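Local coordinates for amidohydrolase 3 domain-containing protein (Pyrococcus horikoshii, PDB 3IGH), which is uncharacterised but probably hydrolyses carbon–nitrogen bonds other than peptide bonds, as a metal-dependent enzyme of the amidohydrolase family, at residues A[296-301]-A[328-333]; A[24-29]-A[465-470]; A[102-107]-A[143-148]; A[71-76]-A[194-199]. One frame throughout, in Å; residues are numbered along the deposited sequence.

Contact 1: residues A[296-301]-A[328-333]. With SO4 (sulfate ion), chain R.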
loop_
_atom_site.group_PDB
_atom_site.type_symbol
_atom_site.label_atom_id
_atom_site.label_comp_id
_atom_site.label_asym_id
_atom_site.label_seq_id
_atom_site.Cartn_x
_atom_site.Cartn_y
_atom_site.Cartn_z
ATOM N N GLU A 296 -25.536 -7.337 11.528
ATOM C CA GLU A 296 -24.670 -6.225 11.140
ATOM C C GLU A 296 -23.186 -6.563 11.303
ATOM O O GLU A 296 -22.365 -6.195 10.453
ATOM C CB GLU A 296 -25.014 -4.947 11.902
ATOM C CG GLU A 296 -24.407 -3.700 11.251
ATOM C CD GLU A 296 -24.667 -2.412 12.014
ATOM O OE1 GLU A 296 -25.442 -2.422 12.996
ATOM O OE2 GLU A 296 -24.087 -1.377 11.622
ATOM N N LEU A 297 -22.844 -7.277 12.375
ATOM C CA LEU A 297 -21.468 -7.728 12.574
ATOM C C LEU A 297 -21.011 -8.670 11.454
ATOM O O LEU A 297 -19.885 -8.559 10.981
ATOM C CB LEU A 297 -21.301 -8.407 13.934
ATOM C CG LEU A 297 -21.375 -7.523 15.188
ATOM C CD1 LEU A 297 -21.718 -8.400 16.387
ATOM C CD2 LEU A 297 -20.035 -6.817 15.439
ATOM N N ILE A 298 -21.900 -9.570 11.028
ATOM C CA ILE A 298 -21.620 -10.505 9.935
ATOM C C ILE A 298 -21.445 -9.769 8.619
ATOM O O ILE A 298 -20.526 -10.076 7.861
ATOM C CB ILE A 298 -22.725 -11.585 9.822
ATOM C CG1 ILE A 298 -22.642 -12.513 11.026
ATOM C CG2 ILE A 298 -22.577 -12.446 8.538
ATOM C CD1 ILE A 298 -23.969 -13.060 11.437
ATOM N N ARG A 299 -22.314 -8.789 8.363
ATOM C CA ARG A 299 -22.235 -7.988 7.141
ATOM C C ARG A 299 -20.892 -7.251 7.014
ATOM O O ARG A 299 -20.261 -7.255 5.947
ATOM C CB ARG A 299 -23.396 -6.991 7.088
ATOM C CG ARG A 299 -23.402 -6.098 5.859
ATOM C CD ARG A 299 -24.561 -5.127 5.890
ATOM N NE ARG A 299 -25.786 -5.759 5.413
ATOM C CZ ARG A 299 -26.336 -5.541 4.223
ATOM N NH1 ARG A 299 -27.446 -6.178 3.898
ATOM N NH2 ARG A 299 -25.791 -4.687 3.362
ATOM N N ILE A 300 -20.451 -6.633 8.102
ATOM C CA ILE A 300 -19.167 -5.919 8.083
ATOM C C ILE A 300 -17.985 -6.902 7.927
ATOM O O ILE A 300 -17.051 -6.647 7.148
ATOM C CB ILE A 300 -19.005 -4.965 9.295
ATOM C CG1 ILE A 300 -20.155 -3.947 9.327
ATOM C CG2 ILE A 300 -17.679 -4.198 9.199
ATOM C CD1 ILE A 300 -20.278 -3.154 10.630
ATOM N N THR A 301 -18.045 -8.015 8.652
ATOM C CA THR A 301 -17.062 -9.087 8.541
ATOM C C THR A 301 -16.930 -9.565 7.084
ATOM O O THR A 301 -15.821 -9.678 6.566
ATOM C CB THR A 301 -17.426 -10.269 9.474
ATOM O OG1 THR A 301 -17.400 -9.826 10.839
ATOM C CG2 THR A 301 -16.455 -11.439 9.307
ATOM N N PHE A 328 -17.800 -15.428 13.825
ATOM C CA PHE A 328 -16.699 -16.171 13.223
ATOM C C PHE A 328 -17.096 -17.579 12.727
ATOM O O PHE A 328 -16.592 -18.050 11.695
ATOM C CB PHE A 328 -15.472 -16.193 14.164
ATOM C CG PHE A 328 -14.811 -14.826 14.333
ATOM C CD1 PHE A 328 -14.785 -13.911 13.284
ATOM C CD2 PHE A 328 -14.201 -14.474 15.536
ATOM C CE1 PHE A 328 -14.172 -12.661 13.428
ATOM C CE2 PHE A 328 -13.590 -13.228 15.694
ATOM C CZ PHE A 328 -13.571 -12.323 14.647
ATOM N N GLU A 329 -18.032 -18.218 13.423
ATOM C CA GLU A 329 -18.516 -19.522 12.996
ATOM C C GLU A 329 -19.283 -19.418 11.680
ATOM O O GLU A 329 -18.993 -20.164 10.742
ATOM C CB GLU A 329 -19.394 -20.170 14.065
ATOM C CG GLU A 329 -19.832 -21.582 13.700
ATOM C CD GLU A 329 -21.142 -21.995 14.361
ATOM O OE1 GLU A 329 -21.627 -23.098 14.043
ATOM O OE2 GLU A 329 -21.687 -21.231 15.193
ATOM N N THR A 330 -20.210 -18.460 11.598
ATOM C CA THR A 330 -21.090 -18.261 10.441
ATOM C C THR A 330 -20.321 -17.858 9.172
ATOM O O THR A 330 -20.655 -18.264 8.057
ATOM C CB THR A 330 -22.168 -17.191 10.779
ATOM O OG1 THR A 330 -22.929 -17.616 11.917
ATOM C CG2 THR A 330 -23.112 -16.951 9.623
ATOM N N THR A 331 -19.294 -17.030 9.354
ATOM C CA THR A 331 -18.525 -16.538 8.221
ATOM C C THR A 331 -17.433 -17.530 7.831
ATOM O O THR A 331 -16.830 -17.410 6.764
ATOM C CB THR A 331 -17.913 -15.154 8.508
ATOM O OG1 THR A 331 -17.129 -15.209 9.713
ATOM C CG2 THR A 331 -19.009 -14.118 8.654
ATOM N N GLY A 332 -17.200 -18.511 8.703
ATOM C CA GLY A 332 -16.120 -19.475 8.545
ATOM C C GLY A 332 -14.737 -18.853 8.581
ATOM O O GLY A 332 -13.805 -19.395 8.004
ATOM N N PHE A 333 -14.601 -17.710 9.252
ATOM C CA PHE A 333 -13.316 -17.025 9.309
ATOM C C PHE A 333 -12.729 -17.067 10.715
ATOM O O PHE A 333 -13.362 -16.586 11.650
ATOM C CB PHE A 333 -13.438 -15.576 8.808
ATOM C CG PHE A 333 -12.183 -14.759 9.001
ATOM C CD1 PHE A 333 -11.016 -15.082 8.314
ATOM C CD2 PHE A 333 -12.173 -13.664 9.868
ATOM C CE1 PHE A 333 -9.847 -14.342 8.493
ATOM C CE2 PHE A 333 -11.010 -12.897 10.037
ATOM C CZ PHE A 333 -9.845 -13.248 9.356
HETATM S S SO4 R . -23.176 -2.746 1.975
HETATM O O1 SO4 R . -23.126 -2.548 3.423
HETATM O O2 SO4 R . -24.567 -2.813 1.539
HETATM O O3 SO4 R . -22.518 -1.627 1.308
HETATM O O4 SO4 R . -22.497 -3.992 1.625
#
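T301 and I298 of helix 294-305 meet T331 near the end of helix 318-331, and so join two neighbouring helices on the outside of the amidohydrolase TIM barrel. The contact is entirely apolar. The methyl T331 CG2 sits between two others, 3.8 Å from T301 CG2 and 3.9 Å from I298 CG2, and the T301 and T331 side chains cross at about a right angle. T331 places its hydroxyl between its own backbone N and carbonyl carbon (chi1 55°), which turns CG2 toward the partner helix while OG1 bonds back to V327 O. V327 also packs on I298 and T301, and V311 and L263 of the barrel strands lie against T301 on the inner side.

Hydrogen bonds stay within each helix. T301 OG1 lies 2.8 Å from L297 O, and replacing T301 with an alanine would probably cost that carbonyl its second donor and open a gap beside T331 CG2. Just past T331, G332 takes a positive phi as the C-prime residue of a Schellman motif, with G332 N bonded to E329 O and F333 N weakly to F328 O.

On the solvent side, R299 NH2 approaches sulfate O2 to 2.9 Å, but its hydrogen bond, to O1, is weak. Inside helix 294-305, the N-H and the hydroxyl of T301 reach L297 O from opposite faces of its carbonyl plane.

Contact 2: residues A[24-29]-A[465-470]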
loop_
_atom_site.group_PDB
_atom_site.type_symbol
_atom_site.label_atom_id
_atom_site.label_comp_id
_atom_site.label_asym_id
_atom_site.label_seq_id
_atom_site.Cartn_x
_atom_site.Cartn_y
_atom_site.Cartn_z
ATOM N N LEU A 24 24.148 -12.695 14.557
ATOM C CA LEU A 24 23.095 -12.424 13.576
ATOM C C LEU A 24 23.681 -11.710 12.374
ATOM O O LEU A 24 24.569 -10.879 12.526
ATOM C CB LEU A 24 22.009 -11.508 14.159
ATOM C CG LEU A 24 20.848 -11.987 15.025
ATOM C CD1 LEU A 24 19.887 -10.824 15.228
ATOM C CD2 LEU A 24 20.116 -13.162 14.409
ATOM N N VAL A 25 23.178 -12.025 11.182
ATOM C CA VAL A 25 23.458 -11.202 10.002
ATOM C C VAL A 25 22.159 -10.587 9.515
ATOM O O VAL A 25 21.167 -11.291 9.336
ATOM C CB VAL A 25 24.135 -11.990 8.851
ATOM C CG1 VAL A 25 24.500 -11.049 7.712
ATOM C CG2 VAL A 25 25.386 -12.688 9.344
ATOM N N ILE A 26 22.175 -9.271 9.313
ATOM C CA ILE A 26 20.999 -8.530 8.884
ATOM C C ILE A 26 21.233 -7.891 7.517
ATOM O O ILE A 26 22.235 -7.203 7.297
ATOM C CB ILE A 26 20.603 -7.434 9.909
ATOM C CG1 ILE A 26 20.311 -8.058 11.278
ATOM C CG2 ILE A 26 19.393 -6.621 9.419
ATOM C CD1 ILE A 26 20.536 -7.104 12.425
ATOM N N SER A 27 20.297 -8.134 6.608
ATOM C CA SER A 27 20.304 -7.510 5.296
ATOM C C SER A 27 18.970 -6.822 5.039
ATOM O O SER A 27 17.933 -7.493 5.050
ATOM C CB SER A 27 20.543 -8.572 4.224
ATOM O OG SER A 27 20.455 -7.995 2.937
ATOM N N HIS A 28 19.025 -5.504 4.804
ATOM C CA HIS A 28 17.843 -4.683 4.498
ATOM C C HIS A 28 16.668 -4.915 5.461
ATOM O O HIS A 28 15.533 -5.167 5.030
ATOM C CB HIS A 28 17.408 -4.871 3.033
ATOM C CG HIS A 28 18.374 -4.302 2.035
ATOM N ND1 HIS A 28 19.184 -5.092 1.248
ATOM C CD2 HIS A 28 18.659 -3.021 1.701
ATOM C CE1 HIS A 28 19.925 -4.322 0.470
ATOM N NE2 HIS A 28 19.628 -3.061 0.728
ATOM N N GLY A 29 16.952 -4.847 6.760
ATOM C CA GLY A 29 15.927 -4.993 7.785
ATOM C C GLY A 29 15.446 -6.408 8.031
ATOM O O GLY A 29 14.473 -6.600 8.751
ATOM N N ALA A 465 14.303 -7.790 11.248
ATOM C CA ALA A 465 15.253 -7.598 12.341
ATOM C C ALA A 465 14.791 -6.482 13.273
ATOM O O ALA A 465 15.399 -5.404 13.335
ATOM C CB ALA A 465 16.648 -7.301 11.790
ATOM N N GLU A 466 13.700 -6.743 13.984
ATOM C CA GLU A 466 13.205 -5.834 15.007
ATOM C C GLU A 466 13.649 -6.401 16.331
ATOM O O GLU A 466 13.131 -7.420 16.790
ATOM C CB GLU A 466 11.671 -5.720 14.982
ATOM C CG GLU A 466 11.074 -5.396 13.622
ATOM C CD GLU A 466 11.347 -3.979 13.153
ATOM O OE1 GLU A 466 12.025 -3.211 13.862
ATOM O OE2 GLU A 466 10.868 -3.628 12.063
ATOM N N TYR A 467 14.631 -5.749 16.931
ATOM C CA TYR A 467 15.236 -6.272 18.135
ATOM C C TYR A 467 15.520 -5.147 19.102
ATOM O O TYR A 467 15.551 -3.968 18.720
ATOM C CB TYR A 467 16.522 -7.060 17.797
ATOM C CG TYR A 467 17.591 -6.220 17.122
ATOM C CD1 TYR A 467 18.493 -5.462 17.876
ATOM C CD2 TYR A 467 17.701 -6.185 15.731
ATOM C CE1 TYR A 467 19.465 -4.681 17.266
ATOM C CE2 TYR A 467 18.677 -5.405 15.108
ATOM C CZ TYR A 467 19.555 -4.660 15.884
ATOM O OH TYR A 467 20.525 -3.886 15.286
ATOM N N ILE A 468 15.720 -5.512 20.363
ATOM C CA ILE A 468 16.163 -4.561 21.371
ATOM C C ILE A 468 17.419 -5.104 22.038
ATOM O O ILE A 468 17.594 -6.320 22.153
ATOM C CB ILE A 468 15.046 -4.204 22.406
ATOM C CG1 ILE A 468 14.449 -5.449 23.068
ATOM C CG2 ILE A 468 13.924 -3.416 21.725
ATOM C CD1 ILE A 468 13.266 -5.144 24.002
ATOM N N ILE A 469 18.303 -4.198 22.433
ATOM C CA ILE A 469 19.571 -4.571 23.053
ATOM C C ILE A 469 19.475 -4.303 24.553
ATOM O O ILE A 469 19.114 -3.203 24.979
ATOM C CB ILE A 469 20.775 -3.820 22.402
ATOM C CG1 ILE A 469 20.848 -4.144 20.899
ATOM C CG2 ILE A 469 22.098 -4.192 23.089
ATOM C CD1 ILE A 469 22.020 -3.507 20.150
ATOM N N LEU A 470 19.774 -5.324 25.349
ATOM C CA LEU A 470 19.679 -5.213 26.803
ATOM C C LEU A 470 21.032 -5.454 27.483
ATOM O O LEU A 470 21.895 -6.149 26.934
ATOM C CB LEU A 470 18.611 -6.176 27.341
ATOM C CG LEU A 470 17.210 -6.106 26.709
ATOM C CD1 LEU A 470 16.341 -7.228 27.218
ATOM C CD2 LEU A 470 16.533 -4.753 26.946
HETATM O O HOH W 1 12.728 -4.129 10.007
#
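I26, on strand 23-27 of the small N-terminal sheet, packs against A465 and Y467, where the chain returns to strand 467-470 more than 430 residues later. Such a junction of chain beginning and chain end beside the barrel is familiar from amidohydrolases.

The apolar part rests on one isoleucine. Its CG1 branch lies beside the backbone N (chi1 -59°) and CG2 opposite that N, an arrangement that brings both to the A465 methyl: I26 CG2 is 3.7 Å from A465 CB. Farther out, I26 CD1 meets Y467 CE2 at 3.7 Å, approaching the ring obliquely. The tyrosine ring also makes a cation-pi contact with K203, and its hydroxyl has a weak hydrogen bond with K4 NZ.

The polar part is at the loop. A465 N donates to G29 O over 2.8 Å in a nearly straight bond (170°), though it comes from well above the carbonyl plane, 45° out of it. A water stands 3.3 Å from the same G29 O and 2.8 Å from E466 OE2 and may link them; R255 NH1 and N230 ND2 also bind that carboxylate oxygen.

Within this contact, one backbone bond and a small apolar patch join the segments. The bond uses only main-chain atoms, whereas the patch depends on the shapes of I26, A465 and Y467.

Contact 3: residues A[102-107]-A[143-148]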
loop_
_atom_site.group_PDB
_atom_site.type_symbol
_atom_site.label_atom_id
_atom_site.label_comp_id
_atom_site.label_asym_id
_atom_site.label_seq_id
_atom_site.Cartn_x
_atom_site.Cartn_y
_atom_site.Cartn_z
ATOM N N ILE A 102 -5.880 23.782 21.343
ATOM C CA ILE A 102 -6.961 23.395 22.240
ATOM C C ILE A 102 -6.311 22.733 23.437
ATOM O O ILE A 102 -5.404 21.912 23.274
ATOM C CB ILE A 102 -7.924 22.401 21.563
ATOM C CG1 ILE A 102 -8.553 23.029 20.324
ATOM C CG2 ILE A 102 -9.032 21.967 22.509
ATOM C CD1 ILE A 102 -8.722 22.054 19.234
ATOM N N ILE A 103 -6.761 23.103 24.635
ATOM C CA ILE A 103 -6.225 22.529 25.859
ATOM C C ILE A 103 -7.100 21.365 26.296
ATOM O O ILE A 103 -8.243 21.554 26.717
ATOM C CB ILE A 103 -6.089 23.585 26.992
ATOM C CG1 ILE A 103 -5.303 24.817 26.503
ATOM C CG2 ILE A 103 -5.439 22.965 28.231
ATOM C CD1 ILE A 103 -3.889 24.525 25.965
ATOM N N PHE A 104 -6.557 20.160 26.156
ATOM C CA PHE A 104 -7.234 18.942 26.584
ATOM C C PHE A 104 -6.662 18.522 27.935
ATOM O O PHE A 104 -5.449 18.568 28.146
ATOM C CB PHE A 104 -7.039 17.811 25.564
ATOM C CG PHE A 104 -7.799 17.997 24.276
ATOM C CD1 PHE A 104 -9.175 17.778 24.222
ATOM C CD2 PHE A 104 -7.132 18.358 23.108
ATOM C CE1 PHE A 104 -9.879 17.935 23.025
ATOM C CE2 PHE A 104 -7.826 18.517 21.904
ATOM C CZ PHE A 104 -9.203 18.304 21.866
ATOM N N GLY A 105 -7.542 18.125 28.845
ATOM C CA GLY A 105 -7.129 17.670 30.158
ATOM C C GLY A 105 -7.864 16.411 30.558
ATOM O O GLY A 105 -8.875 16.054 29.950
ATOM N N PHE A 106 -7.367 15.746 31.596
ATOM C CA PHE A 106 -7.981 14.502 32.069
ATOM C C PHE A 106 -7.710 14.299 33.556
ATOM O O PHE A 106 -6.747 14.842 34.103
ATOM C CB PHE A 106 -7.455 13.284 31.271
ATOM C CG PHE A 106 -6.082 12.816 31.702
ATOM C CD1 PHE A 106 -5.939 11.769 32.620
ATOM C CD2 PHE A 106 -4.937 13.424 31.202
ATOM C CE1 PHE A 106 -4.676 11.351 33.037
ATOM C CE2 PHE A 106 -3.674 13.003 31.598
ATOM C CZ PHE A 106 -3.543 11.969 32.523
ATOM N N GLY A 107 -8.556 13.490 34.188
ATOM C CA GLY A 107 -8.255 12.959 35.507
ATOM C C GLY A 107 -8.757 13.718 36.720
ATOM O O GLY A 107 -8.463 13.312 37.845
ATOM N N ASP A 143 -16.628 28.121 27.018
ATOM C CA ASP A 143 -17.387 28.729 25.910
ATOM C C ASP A 143 -16.791 28.448 24.533
ATOM O O ASP A 143 -17.501 28.010 23.623
ATOM C CB ASP A 143 -17.491 30.251 26.097
ATOM C CG ASP A 143 -18.480 30.652 27.182
ATOM O OD1 ASP A 143 -18.339 31.763 27.733
ATOM O OD2 ASP A 143 -19.403 29.869 27.477
ATOM N N LYS A 144 -15.488 28.691 24.402
ATOM C CA LYS A 144 -14.779 28.541 23.131
ATOM C C LYS A 144 -14.829 27.113 22.585
ATOM O O LYS A 144 -14.982 26.896 21.378
ATOM C CB LYS A 144 -13.325 28.978 23.284
ATOM C CG LYS A 144 -13.128 30.486 23.383
ATOM C CD LYS A 144 -11.649 30.838 23.368
ATOM C CE LYS A 144 -11.429 32.340 23.210
ATOM N NZ LYS A 144 -11.817 33.101 24.431
ATOM N N MET A 145 -14.708 26.142 23.483
ATOM C CA MET A 145 -14.746 24.745 23.095
ATOM C C MET A 145 -16.165 24.353 22.723
ATOM O O MET A 145 -16.376 23.604 21.765
ATOM C CB MET A 145 -14.228 23.867 24.238
ATOM C CG MET A 145 -14.050 22.401 23.860
ATOM S SD MET A 145 -12.657 22.141 22.748
ATOM C CE MET A 145 -13.164 20.575 22.057
ATOM N N LEU A 146 -17.142 24.874 23.469
ATOM C CA LEU A 146 -18.548 24.578 23.188
ATOM C C LEU A 146 -18.994 25.162 21.842
ATOM O O LEU A 146 -19.860 24.592 21.172
ATOM C CB LEU A 146 -19.454 25.078 24.320
ATOM C CG LEU A 146 -19.390 24.311 25.651
ATOM C CD1 LEU A 146 -20.312 24.958 26.690
ATOM C CD2 LEU A 146 -19.739 22.849 25.465
ATOM N N GLU A 147 -18.398 26.297 21.469
ATOM C CA GLU A 147 -18.614 26.896 20.151
ATOM C C GLU A 147 -18.137 25.948 19.055
ATOM O O GLU A 147 -18.872 25.684 18.097
ATOM C CB GLU A 147 -17.889 28.242 20.041
ATOM C CG GLU A 147 -18.107 28.970 18.708
ATOM C CD GLU A 147 -19.573 29.306 18.441
ATOM O OE1 GLU A 147 -20.275 29.732 19.385
ATOM O OE2 GLU A 147 -20.018 29.152 17.283
ATOM N N LEU A 148 -16.923 25.422 19.221
ATOM C CA LEU A 148 -16.356 24.445 18.281
ATOM C C LEU A 148 -17.171 23.160 18.198
ATOM O O LEU A 148 -17.311 22.573 17.118
ATOM C CB LEU A 148 -14.915 24.106 18.660
ATOM C CG LEU A 148 -13.821 25.124 18.337
ATOM C CD1 LEU A 148 -12.520 24.715 19.003
ATOM C CD2 LEU A 148 -13.625 25.275 16.828
#
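M145 of helix 143-149 presses its thioether onto I102, just ahead of strand 103-108, so a short helix is laid against the mixed sheet that this strand shares with 129-133 and its neighbours. The methionine has the most surface buried by the contact. Its CG stands opposite the backbone N (chi1 -172°), and a bend at chi2 (71°) then swings the sulfur across the isoleucine, the two side chains crossing at about a right angle.

I102 answers with a single branch: CG2 comes 3.6 Å from M145 SD. The same methyl also lies over one face of the F104 ring, 3.6 Å above its plane and displaced toward the rim, touching sulfur and ring in roughly perpendicular directions.

F104 takes a smaller share. Its CE1 is 4.3 Å from M145 CE, the methyl approaching the ring obliquely. I176 of helix 166-180 touches both F104 and M145, V180 of that helix packs on I102, and F130 of the adjacent strand adds to the cluster.

With no hydrogen bond or ion pair between the segments, their cohesion is dispersive and hydrophobic, a polarisable thioether fitted to methyl and ring; salt bridges from D143 to R119 and K144 to D126 tie the helix to other parts.

Contact 4: residues A[71-76]-A[194-199]. With SO4 (sulfate ion), chain J.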
loop_
_atom_site.group_PDB
_atom_site.type_symbol
_atom_site.label_atom_id
_atom_site.label_comp_id
_atom_site.label_asym_id
_atom_site.label_seq_id
_atom_site.Cartn_x
_atom_site.Cartn_y
_atom_site.Cartn_z
ATOM N N ASP A 71 -3.199 7.254 18.053
ATOM C CA ASP A 71 -3.627 8.654 18.085
ATOM C C ASP A 71 -4.004 9.111 19.507
ATOM O O ASP A 71 -3.606 10.195 19.943
ATOM C CB ASP A 71 -4.771 8.910 17.094
ATOM C CG ASP A 71 -5.965 7.964 17.281
ATOM O OD1 ASP A 71 -5.883 6.937 18.006
ATOM O OD2 ASP A 71 -7.009 8.255 16.680
ATOM N N GLU A 72 -4.736 8.265 20.229
ATOM C CA GLU A 72 -5.134 8.568 21.597
ATOM C C GLU A 72 -3.939 8.592 22.541
ATOM O O GLU A 72 -3.929 9.367 23.486
ATOM C CB GLU A 72 -6.180 7.585 22.090
ATOM C CG GLU A 72 -7.538 7.739 21.412
ATOM C CD GLU A 72 -8.523 6.639 21.802
ATOM O OE1 GLU A 72 -8.256 5.891 22.770
ATOM O OE2 GLU A 72 -9.571 6.523 21.133
ATOM N N LEU A 73 -2.935 7.757 22.279
ATOM C CA LEU A 73 -1.723 7.758 23.097
ATOM C C LEU A 73 -0.988 9.093 22.934
ATOM O O LEU A 73 -0.559 9.696 23.915
ATOM C CB LEU A 73 -0.798 6.584 22.751
ATOM C CG LEU A 73 0.595 6.560 23.410
ATOM C CD1 LEU A 73 0.512 6.609 24.936
ATOM C CD2 LEU A 73 1.410 5.326 22.945
ATOM N N GLY A 74 -0.853 9.541 21.693
ATOM C CA GLY A 74 -0.278 10.854 21.391
ATOM C C GLY A 74 -1.004 11.983 22.104
ATOM O O GLY A 74 -0.358 12.834 22.701
ATOM N N MET A 75 -2.342 11.957 22.064
ATOM C CA MET A 75 -3.175 12.970 22.732
ATOM C C MET A 75 -2.942 12.949 24.241
ATOM O O MET A 75 -2.747 14.004 24.853
ATOM C CB MET A 75 -4.676 12.793 22.417
ATOM C CG MET A 75 -5.612 13.609 23.359
ATOM S SD MET A 75 -7.295 14.008 22.806
ATOM C CE MET A 75 -6.905 15.039 21.394
ATOM N N SER A 76 -2.936 11.739 24.818
ATOM C CA SER A 76 -2.755 11.538 26.260
ATOM C C SER A 76 -1.416 12.086 26.749
ATOM O O SER A 76 -1.328 12.641 27.838
ATOM C CB SER A 76 -2.864 10.051 26.598
ATOM O OG SER A 76 -2.701 9.810 27.986
ATOM N N GLN A 194 4.571 7.137 18.620
ATOM C CA GLN A 194 5.559 6.175 18.128
ATOM C C GLN A 194 6.948 6.362 18.747
ATOM O O GLN A 194 7.647 5.378 18.962
ATOM C CB GLN A 194 5.640 6.152 16.594
ATOM C CG GLN A 194 6.207 7.432 15.968
ATOM C CD GLN A 194 6.360 7.370 14.457
ATOM O OE1 GLN A 194 6.042 6.362 13.828
ATOM N NE2 GLN A 194 6.868 8.456 13.866
ATOM N N GLU A 195 7.335 7.606 19.036
ATOM C CA GLU A 195 8.632 7.859 19.675
ATOM C C GLU A 195 8.630 7.380 21.129
ATOM O O GLU A 195 9.630 6.853 21.605
ATOM C CB GLU A 195 9.088 9.323 19.524
ATOM C CG GLU A 195 8.302 10.386 20.277
ATOM C CD GLU A 195 8.655 11.817 19.855
ATOM O OE1 GLU A 195 8.492 12.743 20.686
ATOM O OE2 GLU A 195 9.086 12.014 18.694
ATOM N N HIS A 196 7.482 7.529 21.796
ATOM C CA HIS A 196 7.254 6.999 23.139
ATOM C C HIS A 196 7.359 5.476 23.150
ATOM O O HIS A 196 8.040 4.893 24.008
ATOM C CB HIS A 196 5.876 7.459 23.630
ATOM C CG HIS A 196 5.537 7.021 25.023
ATOM N ND1 HIS A 196 6.024 7.658 26.144
ATOM C CD2 HIS A 196 4.728 6.032 25.474
ATOM C CE1 HIS A 196 5.545 7.071 27.226
ATOM N NE2 HIS A 196 4.754 6.082 26.848
ATOM N N LEU A 197 6.713 4.827 22.179
ATOM C CA LEU A 197 6.740 3.366 22.077
ATOM C C LEU A 197 8.119 2.840 21.721
ATOM O O LEU A 197 8.582 1.863 22.311
ATOM C CB LEU A 197 5.699 2.864 21.054
ATOM C CG LEU A 197 4.265 3.095 21.537
ATOM C CD1 LEU A 197 3.290 3.034 20.375
ATOM C CD2 LEU A 197 3.872 2.108 22.645
ATOM N N LEU A 198 8.775 3.503 20.772
ATOM C CA LEU A 198 10.114 3.111 20.332
ATOM C C LEU A 198 11.110 3.181 21.499
ATOM O O LEU A 198 11.925 2.270 21.681
ATOM C CB LEU A 198 10.569 3.999 19.168
ATOM C CG LEU A 198 11.694 3.562 18.230
ATOM C CD1 LEU A 198 11.403 2.218 17.595
ATOM C CD2 LEU A 198 11.891 4.618 17.153
ATOM N N ASP A 199 10.999 4.228 22.315
ATOM C CA ASP A 199 11.840 4.368 23.515
ATOM C C ASP A 199 11.601 3.267 24.543
ATOM O O ASP A 199 12.478 2.970 25.352
ATOM C CB ASP A 199 11.656 5.743 24.170
ATOM C CG ASP A 199 12.332 6.865 23.387
ATOM O OD1 ASP A 199 13.112 6.572 22.453
ATOM O OD2 ASP A 199 12.073 8.047 23.704
HETATM S S SO4 J . 2.040 6.031 29.487
HETATM O O1 SO4 J . 2.926 7.188 29.524
HETATM O O2 SO4 J . 1.845 5.537 30.845
HETATM O O3 SO4 J . 0.749 6.412 28.922
HETATM O O4 SO4 J . 2.651 4.990 28.672
#
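Helix 70-78, which follows strand 58-68 of the TIM barrel, meets helix 183-199, which leads into strand 202-210, beside a bound sulfate that probably came from the crystallisation liquor. L73 from the first helix touches H196 and L197 from the second.

L73 carries most of the buried surface. Its CG is directed opposite the backbone N (chi1 173°), so the side chain extends toward the other helix. There CD2 rests 3.9 Å from L197 CG, and the two leucines cross at a slant. The same methyl, L73 CD2, lies 4.2 Å from H196 CD2, approaching the imidazole obliquely. A193 adds a further surface to L73, while V202 and V205 of the next barrel strand and L70 flank L197.

The polar part belongs to the imidazole. H196 NE2 donates to sulfate O4 over 3.0 Å with an N-H...O angle of 153°, and that oxygen lies at the ring edge, near its plane. A406 N is a second donor to the ion, and L73 CD1 stands 4.0 Å from sulfate O3. An alanine in place of H196 would probably leave the sulfate without its imidazole donor and open a gap beside L73 CD2.

One histidine thus faces two environments: a ring carbon packs against the leucine, while the N-H serves as a donor to a bound anion.

Contacts 3 and 4 are neighbours, with centres 21 Å apart: F104 CE2 comes 3.6 Å from M75 CE, although M75 has two conformers and this touch is tentative. Along the chain, contact 3 is nested inside the loop that contact 4 closes, and contact 1 follows both in series. Contact 2 encloses all three. It lies about 6 Å from contact 4 at the nearest atoms, without touching. Contact 1 stands apart, its centre 32 to 39 Å from the others. One sulfate lies near R299, weakly bonded, and another accepts from H196; both probably come from the crystallisation liquor, and no metal or substrate site can be identified in these contacts. Contact 4 is the most central, its centre about 11 Å from that of the chain.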